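PDB 4DNX: sulfate adenylyltransferase from Allochromatium vinosum, which catalyses the ATP-dependent adenylylation of sulfate, giving adenosine 5'-phosphosulfate and diphosphate in sulfur metabolism. Local coordinates for residues Tyr136-Pro144 / Ala299-Pro307. Residues are numbered along the deposited sequence; the frame is centred on the assembly and turned at random.
Sequences YGTSDPKHP and AGVGDYYGP
Two consecutive tyrosines, Tyr304 and Tyr305, reach from one loop into another and use their hydroxyls on different partners, Asp140 and the Tyr136-His143 pair. The contact joins the N-terminal PUA-like part of the chain, through the loop between helices 125-136 and 144-149, to the Rossmann-like ATP-sulfurylase part, through the loop that follows the parallel-sheet strand 291-294. Tyr305 OH donates to Tyr136 O at 2.6 Å, meeting the last residue of helix 125-136 with the donor tilted 31° from the carbonyl plane. The same hydroxyl accepts from His143 NE2 at 3.0 Å, a bent bond with an N-H...O angle of 146°. His143 is the N-cap of helix 144-149: its ND1 accepts from the backbone N of Gly145 and Val146, so bonds on both ring nitrogens fix the imidazole's rotation. Val301 CG1 sits over one face of this ring in a CH-pi contact, 3.9 Å from its centroid, while Val301 CG2 touches CD and CG of Pro144.

Tyr304 closes the type II' turn that begins at Val301, and Thr138 CG2 and His143 CD2 both lie over the same face of its ring. With CG anti to the carbonyl carbon (chi1 -55°), the ring is carried across to His143, whose CD2 comes to 3.6 Å from Tyr304 CD2. A leucine here would probably leave Asp140 without its hydroxyl partner and strip Thr138 and His143 of the flat surface they pack against. The Asp140 carboxylate is already engaged within its own loop, where OD1 closes an Asx turn by accepting from Lys142 N at 2.8 Å. Its other oxygen, OD2, lies at the edge of the Tyr304 ring and takes a weak hydrogen bond from Tyr304 OH at 2.9 Å.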
# COMPACT_ATOMS: atom_id res chain seq x y z
N TYR A 136 -7.14 -14.42 -28.53
CA TYR A 136 -6.26 -13.42 -29.18
C TYR A 136 -6.75 -12.95 -30.55
O TYR A 136 -6.18 -12.00 -31.11
CB TYR A 136 -4.81 -13.96 -29.25
CG TYR A 136 -4.26 -14.29 -27.87
CD1 TYR A 136 -3.70 -13.30 -27.05
CD2 TYR A 136 -4.34 -15.59 -27.37
CE1 TYR A 136 -3.21 -13.60 -25.75
CE2 TYR A 136 -3.84 -15.91 -26.08
CZ TYR A 136 -3.27 -14.93 -25.29
OH TYR A 136 -2.81 -15.24 -24.02
N GLY A 137 -7.77 -13.62 -31.09
CA GLY A 137 -8.34 -13.27 -32.39
C GLY A 137 -7.43 -13.52 -33.58
O GLY A 137 -7.62 -12.93 -34.65
N THR A 138 -6.45 -14.39 -33.41
CA THR A 138 -5.53 -14.73 -34.49
C THR A 138 -4.74 -15.96 -34.10
O THR A 138 -4.66 -16.30 -32.91
CB THR A 138 -4.50 -13.60 -34.74
OG1 THR A 138 -3.68 -13.95 -35.87
CG2 THR A 138 -3.60 -13.39 -33.54
N SER A 139 -4.13 -16.58 -35.12
CA SER A 139 -3.26 -17.72 -34.88
C SER A 139 -1.80 -17.35 -35.18
O SER A 139 -0.90 -18.17 -35.02
CB SER A 139 -3.72 -18.91 -35.73
OG SER A 139 -4.92 -19.44 -35.18
N ASP A 140 -1.59 -16.10 -35.61
CA ASP A 140 -0.27 -15.62 -36.01
C ASP A 140 0.74 -15.75 -34.87
O ASP A 140 0.55 -15.14 -33.83
CB ASP A 140 -0.39 -14.16 -36.45
CG ASP A 140 0.87 -13.63 -37.08
OD1 ASP A 140 1.93 -14.30 -37.07
OD2 ASP A 140 0.79 -12.51 -37.61
N PRO A 141 1.80 -16.55 -35.05
CA PRO A 141 2.87 -16.59 -34.04
C PRO A 141 3.65 -15.28 -33.86
O PRO A 141 4.42 -15.16 -32.90
CB PRO A 141 3.82 -17.68 -34.57
CG PRO A 141 3.27 -18.12 -35.90
CD PRO A 141 2.21 -17.16 -36.32
N LYS A 142 3.47 -14.30 -34.75
CA LYS A 142 4.02 -12.94 -34.55
C LYS A 142 3.30 -12.17 -33.41
O LYS A 142 3.75 -11.12 -32.97
CB LYS A 142 3.95 -12.10 -35.85
CG LYS A 142 4.95 -12.52 -37.00
CD LYS A 142 4.63 -11.81 -38.35
CE LYS A 142 3.52 -12.55 -39.12
NZ LYS A 142 3.08 -11.96 -40.42
N HIS A 143 2.17 -12.68 -32.95
CA HIS A 143 1.42 -11.96 -31.93
C HIS A 143 2.08 -12.31 -30.59
O HIS A 143 2.24 -13.50 -30.25
CB HIS A 143 -0.04 -12.37 -32.01
CG HIS A 143 -0.93 -11.65 -31.04
ND1 HIS A 143 -0.77 -11.73 -29.67
CD2 HIS A 143 -2.01 -10.88 -31.26
CE1 HIS A 143 -1.71 -11.01 -29.08
NE2 HIS A 143 -2.50 -10.51 -30.03
N PRO A 144 2.52 -11.31 -29.84
CA PRO A 144 3.30 -11.63 -28.65
C PRO A 144 2.50 -12.35 -27.56
O PRO A 144 3.06 -13.12 -26.79
CB PRO A 144 3.81 -10.26 -28.15
CG PRO A 144 2.78 -9.27 -28.68
CD PRO A 144 2.30 -9.85 -29.99
N ALA A 299 -5.57 -1.77 -25.83
CA ALA A 299 -4.88 -3.05 -25.54
C ALA A 299 -4.41 -3.80 -26.80
O ALA A 299 -4.16 -5.02 -26.75
CB ALA A 299 -5.78 -3.95 -24.67
N GLY A 300 -4.28 -3.08 -27.90
CA GLY A 300 -3.96 -3.69 -29.20
C GLY A 300 -2.47 -3.90 -29.44
O GLY A 300 -1.63 -3.50 -28.62
N VAL A 301 -2.19 -4.59 -30.53
CA VAL A 301 -0.83 -4.80 -31.05
C VAL A 301 -0.97 -5.01 -32.55
O VAL A 301 -2.01 -5.49 -33.01
CB VAL A 301 -0.13 -6.01 -30.34
CG1 VAL A 301 -0.84 -7.32 -30.62
CG2 VAL A 301 1.35 -6.09 -30.66
N GLY A 302 0.06 -4.63 -33.31
CA GLY A 302 0.11 -4.90 -34.75
C GLY A 302 -1.13 -4.41 -35.47
O GLY A 302 -1.66 -3.33 -35.15
N ASP A 303 -1.66 -5.23 -36.37
CA ASP A 303 -2.82 -4.85 -37.17
C ASP A 303 -4.02 -5.79 -37.00
O ASP A 303 -4.89 -5.84 -37.85
CB ASP A 303 -2.41 -4.73 -38.66
CG ASP A 303 -2.73 -3.38 -39.24
OD1 ASP A 303 -2.59 -2.36 -38.52
OD2 ASP A 303 -3.14 -3.34 -40.43
N TYR A 304 -4.07 -6.52 -35.89
CA TYR A 304 -5.07 -7.58 -35.73
C TYR A 304 -6.48 -7.10 -35.46
O TYR A 304 -7.42 -7.80 -35.80
CB TYR A 304 -4.67 -8.55 -34.62
CG TYR A 304 -3.31 -9.12 -34.82
CD1 TYR A 304 -3.09 -10.15 -35.75
CD2 TYR A 304 -2.22 -8.62 -34.11
CE1 TYR A 304 -1.83 -10.66 -35.94
CE2 TYR A 304 -0.94 -9.13 -34.30
CZ TYR A 304 -0.76 -10.15 -35.21
OH TYR A 304 0.50 -10.68 -35.41
N TYR A 305 -6.63 -5.92 -34.85
CA TYR A 305 -7.93 -5.44 -34.41
C TYR A 305 -8.34 -4.12 -35.08
O TYR A 305 -7.51 -3.29 -35.45
CB TYR A 305 -7.95 -5.29 -32.87
CG TYR A 305 -7.27 -6.44 -32.16
CD1 TYR A 305 -7.75 -7.76 -32.28
CD2 TYR A 305 -6.11 -6.23 -31.41
CE1 TYR A 305 -7.12 -8.84 -31.64
CE2 TYR A 305 -5.47 -7.32 -30.76
CZ TYR A 305 -5.98 -8.62 -30.92
OH TYR A 305 -5.35 -9.67 -30.30
N GLY A 306 -9.64 -3.96 -35.28
CA GLY A 306 -10.15 -2.68 -35.78
C GLY A 306 -10.03 -1.61 -34.69
O GLY A 306 -10.04 -1.94 -33.50
N PRO A 307 -9.91 -0.34 -35.08
CA PRO A 307 -9.64 0.75 -34.11
C PRO A 307 -10.64 0.87 -32.95
O PRO A 307 -10.25 1.24 -31.84
CB PRO A 307 -9.68 2.03 -34.98
CG PRO A 307 -10.27 1.63 -36.28
CD PRO A 307 -9.98 0.15 -36.48